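Local coordinates for heavy metal cation tricomponent efflux pump ZneA(CzcA-like) (Cupriavidus metallidurans, PDB 4K0J), which works as a zinc/proton antiporter of the RND superfamily, the inner-membrane part of a three-component pump that expels heavy-metal cations, at residues L5-F10 with D424-V429; K670-D675 with M803-L808. All coordinates share one frame; numbering follows the deposited sequence.

Contact 1. Residues L5-F10 with D424-V429; sequences LVTLCF and DIMQSV
Met-426 carries this contact by laying its thioether against the backbone of the helix formed by residues 6-10, and no hydrogen bond crosses the interface. Its CG lies between the backbone N and the carbonyl carbon (chi1 64°), and a bend about the CG-SD bond turns CE away from Phe-10 and toward Thr-7. Met-426 SD comes within 3.4 Å of Val-6 O. Met-426 CE lies 3.6 Å from Thr-7 OG1. A long, unbranched and flexible methionine suits this place because it can follow the relief of a helix surface. Thr-7 OG1 finds its hydrogen bond with the carbonyl of Arg-4, so the hydroxyl is satisfied within its own turn. Met-426 SD also stands obliquely to the Phe-10 ring, a Met-aromatic contact, and lies 4.1 Å from Phe-10 CB. The rim of that ring meets a second residue: Ile-425 CD1 lies in the ring plane, 3.5 Å from Phe-10 CE1, and the two side chains cross at about a right angle. At the start of the helix, Val-6 holds CG1 anti to its backbone N (chi1 -164°), which directs this methyl across the gap to Met-426 CB at 3.7 Å and, tip to tip, to Val-429 CG2. Compact beta-branched valines fill this corner without needing polar partners. The contact joins the short helix leading into helix 13-31, predicted to span the membrane, to the cytoplasmic loop between helices 399-411 and 433-447; Ile-425 and Val-429 rest on Ile-408 of helix 399-411, and Val-6 touches Pro-484.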
loop_
_atom_site.group_PDB
_atom_site.type_symbol
_atom_site.label_atom_id
_atom_site.label_comp_id
_atom_site.label_asym_id
_atom_site.label_seq_id
_atom_site.Cartn_x
_atom_site.Cartn_y
_atom_site.Cartn_z
ATOM N N LEU C 5 -0.017 2.851 46.382
ATOM C CA LEU C 5 -0.223 1.449 46.030
ATOM C C LEU C 5 0.817 0.539 46.666
ATOM O O LEU C 5 0.936 -0.634 46.310
ATOM C CB LEU C 5 -0.218 1.267 44.512
ATOM C CG LEU C 5 -1.283 2.040 43.734
ATOM C CD1 LEU C 5 -1.133 1.811 42.237
ATOM C CD2 LEU C 5 -2.673 1.645 44.203
ATOM N N VAL C 6 1.577 1.088 47.606
ATOM C CA VAL C 6 2.509 0.294 48.389
ATOM C C VAL C 6 1.711 -0.482 49.433
ATOM O O VAL C 6 2.136 -1.533 49.915
ATOM C CB VAL C 6 3.545 1.188 49.091
ATOM C CG1 VAL C 6 4.718 0.359 49.579
ATOM C CG2 VAL C 6 4.026 2.277 48.147
ATOM N N THR C 7 0.535 0.047 49.756
ATOM C CA THR C 7 -0.332 -0.533 50.773
ATOM C C THR C 7 -0.784 -1.943 50.410
ATOM O O THR C 7 -0.511 -2.894 51.141
ATOM C CB THR C 7 -1.571 0.345 51.016
ATOM O OG1 THR C 7 -1.175 1.719 51.111
ATOM C CG2 THR C 7 -2.275 -0.074 52.297
ATOM N N LEU C 8 -1.476 -2.074 49.284
ATOM C CA LEU C 8 -1.953 -3.379 48.837
ATOM C C LEU C 8 -0.787 -4.293 48.487
ATOM O O LEU C 8 -0.886 -5.513 48.602
ATOM C CB LEU C 8 -2.888 -3.237 47.632
ATOM C CG LEU C 8 -4.308 -2.724 47.892
ATOM C CD1 LEU C 8 -5.102 -2.663 46.593
ATOM C CD2 LEU C 8 -5.024 -3.592 48.918
ATOM N N CYS C 9 0.320 -3.687 48.072
ATOM C CA CYS C 9 1.497 -4.431 47.641
ATOM C C CYS C 9 2.196 -5.118 48.808
ATOM O O CYS C 9 2.706 -6.230 48.669
ATOM C CB CYS C 9 2.480 -3.502 46.931
ATOM S SG CYS C 9 3.964 -3.135 47.888
ATOM N N PHE C 10 2.227 -4.446 49.955
ATOM C CA PHE C 10 2.855 -5.005 51.146
ATOM C C PHE C 10 2.140 -6.285 51.574
ATOM O O PHE C 10 2.754 -7.193 52.134
ATOM C CB PHE C 10 2.857 -3.982 52.283
ATOM C CG PHE C 10 3.679 -4.396 53.472
ATOM C CD1 PHE C 10 5.047 -4.181 53.492
ATOM C CD2 PHE C 10 3.083 -4.996 54.570
ATOM C CE1 PHE C 10 5.807 -4.561 54.581
ATOM C CE2 PHE C 10 3.838 -5.378 55.665
ATOM C CZ PHE C 10 5.204 -5.159 55.670
ATOM N N ASP C 424 7.331 -2.082 60.470
ATOM C CA ASP C 424 6.575 -1.496 59.371
ATOM C C ASP C 424 7.503 -0.914 58.316
ATOM O O ASP C 424 8.085 0.156 58.497
ATOM C CB ASP C 424 5.607 -0.428 59.885
ATOM C CG ASP C 424 6.281 0.585 60.788
ATOM O OD1 ASP C 424 7.316 0.244 61.397
ATOM O OD2 ASP C 424 5.774 1.721 60.890
ATOM N N ILE C 425 7.638 -1.637 57.211
ATOM C CA ILE C 425 8.515 -1.220 56.129
ATOM C C ILE C 425 8.003 0.050 55.459
ATOM O O ILE C 425 8.708 1.058 55.410
ATOM C CB ILE C 425 8.691 -2.329 55.065
ATOM C CG1 ILE C 425 9.573 -3.463 55.596
ATOM C CG2 ILE C 425 9.317 -1.757 53.808
ATOM C CD1 ILE C 425 8.834 -4.519 56.384
ATOM N N MET C 426 6.768 0.011 54.966
ATOM C CA MET C 426 6.246 1.110 54.154
ATOM C C MET C 426 5.840 2.357 54.942
ATOM O O MET C 426 4.996 3.137 54.499
ATOM C CB MET C 426 5.101 0.639 53.250
ATOM C CG MET C 426 3.869 0.147 53.979
ATOM S SD MET C 426 2.446 0.052 52.874
ATOM C CE MET C 426 2.175 1.784 52.507
ATOM N N GLN C 427 6.449 2.543 56.107
ATOM C CA GLN C 427 6.332 3.798 56.833
ATOM C C GLN C 427 7.517 4.669 56.443
ATOM O O GLN C 427 7.435 5.898 56.445
ATOM C CB GLN C 427 6.317 3.549 58.344
ATOM C CG GLN C 427 6.502 4.797 59.201
ATOM C CD GLN C 427 5.442 5.851 58.949
ATOM O OE1 GLN C 427 4.271 5.536 58.743
ATOM N NE2 GLN C 427 5.851 7.116 58.961
ATOM N N SER C 428 8.615 4.012 56.086
ATOM C CA SER C 428 9.843 4.700 55.709
ATOM C C SER C 428 9.890 4.986 54.211
ATOM O O SER C 428 10.542 5.935 53.774
ATOM C CB SER C 428 11.057 3.868 56.121
ATOM O OG SER C 428 10.952 3.465 57.476
ATOM N N VAL C 429 9.191 4.165 53.430
ATOM C CA VAL C 429 9.184 4.308 51.978
ATOM C C VAL C 429 8.300 5.469 51.544
ATOM O O VAL C 429 8.320 5.875 50.384
ATOM C CB VAL C 429 8.705 3.020 51.273
ATOM C CG1 VAL C 429 9.229 1.790 52.000
ATOM C CG2 VAL C 429 7.185 2.984 51.183
#

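Contact 2. Residues K670-D675 with M803-L808; sequences KVYGND and MNKRHL
Val-671 and Leu-808 form an antiparallel hydrogen-bonded pair, with Val-671 N to Leu-808 O and Leu-808 N to Val-671 O both 2.9 Å; Tyr-672 and His-807 follow as a non-hydrogen-bonded pair, and Gly-673 N then donates to Arg-806 O at 2.6 Å. Gly-673 suits its place because its backbone angles would press any side chain against the carbonyl O of Tyr-672. On one face of the sheet, flat Tyr-672 offers its ring to His-807 CB, 4.0 Å from the centroid and 29° off the normal, a CH-pi contact, while its hydroxyl reaches Glu-802 in a hydrogen bond. The imidazole takes the position between its backbone N and carbonyl carbon (chi1 77°), which carries it past the phenol: the two ring planes are 30° apart but slid, with little overlap. It lies alongside the Lys-670 chain, His-807 CD2 3.8 Å from Lys-670 CB. Lys-805 CB sits at the edge of the phenol, 3.5 Å from Tyr-672 CD1; the extended lysine chain takes the ammonium over the ring, but too far for more than a weak cation-pi attraction. Strands 667-672 and 807-812 are the middle pair of a four-stranded antiparallel sheet whose beta-alpha-beta-beta-alpha-beta order is ferredoxin-like, split by a long insertion, consistent with a porter subdomain of RND pumps. Beta-branched Val-671 and apolar Leu-808 suit the other, helix-covered face: Val-671 packs on Val-682 and Ile-686 of helix 676-690, and Leu-808 touches Arg-680. Beyond the strand, Asn-674 and Arg-806 cross with amide and guanidinium planes nearly perpendicular, and Asn-674 O lies above one guanidinium face, offset toward its rim. Asp-675 then N-caps helix 676-690, its OD1 accepting from the backbone N of Glu-678.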
loop_
_atom_site.group_PDB
_atom_site.type_symbol
_atom_site.label_atom_id
_atom_site.label_comp_id
_atom_site.label_asym_id
_atom_site.label_seq_id
_atom_site.Cartn_x
_atom_site.Cartn_y
_atom_site.Cartn_z
ATOM N N LYS C 670 29.710 22.492 -3.608
ATOM C CA LYS C 670 29.079 22.421 -4.915
ATOM C C LYS C 670 29.100 23.770 -5.634
ATOM O O LYS C 670 28.526 24.749 -5.149
ATOM C CB LYS C 670 27.646 21.903 -4.764
ATOM C CG LYS C 670 27.552 20.534 -4.093
ATOM C CD LYS C 670 26.103 20.116 -3.850
ATOM C CE LYS C 670 25.500 20.791 -2.617
ATOM N NZ LYS C 670 25.922 20.176 -1.327
ATOM N N VAL C 671 29.776 23.808 -6.782
ATOM C CA VAL C 671 29.871 25.003 -7.626
ATOM C C VAL C 671 28.905 24.910 -8.806
ATOM O O VAL C 671 29.153 24.188 -9.773
ATOM C CB VAL C 671 31.305 25.199 -8.168
ATOM C CG1 VAL C 671 31.359 26.329 -9.182
ATOM C CG2 VAL C 671 32.272 25.461 -7.026
ATOM N N TYR C 672 27.806 25.647 -8.720
ATOM C CA TYR C 672 26.717 25.516 -9.676
ATOM C C TYR C 672 26.912 26.424 -10.877
ATOM O O TYR C 672 27.595 27.435 -10.786
ATOM C CB TYR C 672 25.387 25.844 -8.995
ATOM C CG TYR C 672 25.029 24.915 -7.858
ATOM C CD1 TYR C 672 24.172 23.844 -8.059
ATOM C CD2 TYR C 672 25.546 25.109 -6.582
ATOM C CE1 TYR C 672 23.840 22.995 -7.032
ATOM C CE2 TYR C 672 25.219 24.264 -5.542
ATOM C CZ TYR C 672 24.366 23.205 -5.777
ATOM O OH TYR C 672 24.027 22.348 -4.755
ATOM N N GLY C 673 26.300 26.068 -12.002
ATOM C CA GLY C 673 26.353 26.905 -13.189
ATOM C C GLY C 673 26.246 26.112 -14.476
ATOM O O GLY C 673 26.736 24.984 -14.558
ATOM N N ASN C 674 25.622 26.708 -15.490
ATOM C CA ASN C 674 25.336 25.997 -16.731
ATOM C C ASN C 674 26.523 25.937 -17.691
ATOM O O ASN C 674 26.427 25.368 -18.779
ATOM C CB ASN C 674 24.113 26.598 -17.425
ATOM C CG ASN C 674 23.488 25.645 -18.425
ATOM O OD1 ASN C 674 22.699 24.770 -18.060
ATOM N ND2 ASN C 674 23.845 25.802 -19.695
ATOM N N ASP C 675 27.646 26.517 -17.278
ATOM C CA ASP C 675 28.861 26.487 -18.088
ATOM C C ASP C 675 29.885 25.518 -17.503
ATOM O O ASP C 675 30.229 25.608 -16.326
ATOM C CB ASP C 675 29.472 27.885 -18.193
ATOM C CG ASP C 675 30.709 27.916 -19.071
ATOM O OD1 ASP C 675 31.617 28.726 -18.793
ATOM O OD2 ASP C 675 30.774 27.129 -20.041
ATOM N N MET C 803 19.054 19.286 -8.494
ATOM C CA MET C 803 17.995 20.281 -8.349
ATOM C C MET C 803 17.914 21.168 -9.582
ATOM O O MET C 803 17.725 22.382 -9.475
ATOM C CB MET C 803 18.203 21.135 -7.096
ATOM C CG MET C 803 17.800 20.445 -5.815
ATOM S SD MET C 803 16.111 19.835 -5.916
ATOM C CE MET C 803 15.907 19.151 -4.284
ATOM N N ASN C 804 18.077 20.547 -10.748
ATOM C CA ASN C 804 17.994 21.235 -12.032
ATOM C C ASN C 804 19.059 22.309 -12.189
ATOM O O ASN C 804 18.812 23.382 -12.738
ATOM C CB ASN C 804 16.594 21.799 -12.236
ATOM C CG ASN C 804 15.526 20.843 -11.766
ATOM O OD1 ASN C 804 14.679 21.194 -10.948
ATOM N ND2 ASN C 804 15.580 19.612 -12.259
ATOM N N LYS C 805 20.248 21.998 -11.693
ATOM C CA LYS C 805 21.392 22.891 -11.778
ATOM C C LYS C 805 22.642 22.087 -12.117
ATOM O O LYS C 805 22.968 21.108 -11.438
ATOM C CB LYS C 805 21.594 23.620 -10.448
ATOM C CG LYS C 805 20.399 24.443 -9.975
ATOM C CD LYS C 805 20.618 24.961 -8.562
ATOM C CE LYS C 805 19.445 25.797 -8.085
ATOM N NZ LYS C 805 19.650 26.272 -6.689
ATOM N N ARG C 806 23.333 22.490 -13.177
ATOM C CA ARG C 806 24.616 21.896 -13.519
ATOM C C ARG C 806 25.634 22.348 -12.477
ATOM O O ARG C 806 25.817 23.548 -12.268
ATOM C CB ARG C 806 25.057 22.365 -14.903
ATOM C CG ARG C 806 23.916 22.629 -15.866
ATOM C CD ARG C 806 23.571 21.399 -16.686
ATOM N NE ARG C 806 24.498 21.209 -17.796
ATOM C CZ ARG C 806 24.370 21.801 -18.978
ATOM N NH1 ARG C 806 23.350 22.617 -19.204
ATOM N NH2 ARG C 806 25.258 21.575 -19.934
ATOM N N HIS C 807 26.290 21.401 -11.814
ATOM C CA HIS C 807 27.287 21.764 -10.812
ATOM C C HIS C 807 28.518 20.868 -10.865
ATOM O O HIS C 807 28.486 19.778 -11.427
ATOM C CB HIS C 807 26.675 21.752 -9.403
ATOM C CG HIS C 807 26.503 20.380 -8.824
ATOM N ND1 HIS C 807 25.534 19.501 -9.259
ATOM C CD2 HIS C 807 27.176 19.738 -7.839
ATOM C CE1 HIS C 807 25.624 18.376 -8.573
ATOM N NE2 HIS C 807 26.611 18.494 -7.705
ATOM N N LEU C 808 29.610 21.350 -10.286
ATOM C CA LEU C 808 30.805 20.535 -10.107
ATOM C C LEU C 808 31.058 20.401 -8.617
ATOM O O LEU C 808 30.761 21.313 -7.852
ATOM C CB LEU C 808 32.014 21.170 -10.792
ATOM C CG LEU C 808 32.650 20.377 -11.937
ATOM C CD1 LEU C 808 31.711 20.296 -13.126
ATOM C CD2 LEU C 808 33.982 20.989 -12.343
#

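The two contacts lie on opposite sides of the chain's centre, with nearest atoms about 52 Å apart, and share no helix or strand. Contact 1 belongs to the membrane part, at the cytoplasmic ends of its helices; contact 2 belongs to a sheet consistent with a porter subdomain. Both are partly buried, but the centre of contact 1 is about 50 Å from the chain's centre, against about 27 Å for contact 2. Their chemistry differs with the elements joined. In contact 1 a thioether, methyls and a ring edge pack a loop against a short helix, meeting its backbone and a hydroxyl without a hydrogen bond between the segments; in contact 2 backbone hydrogen bonds pair two strands of one sheet.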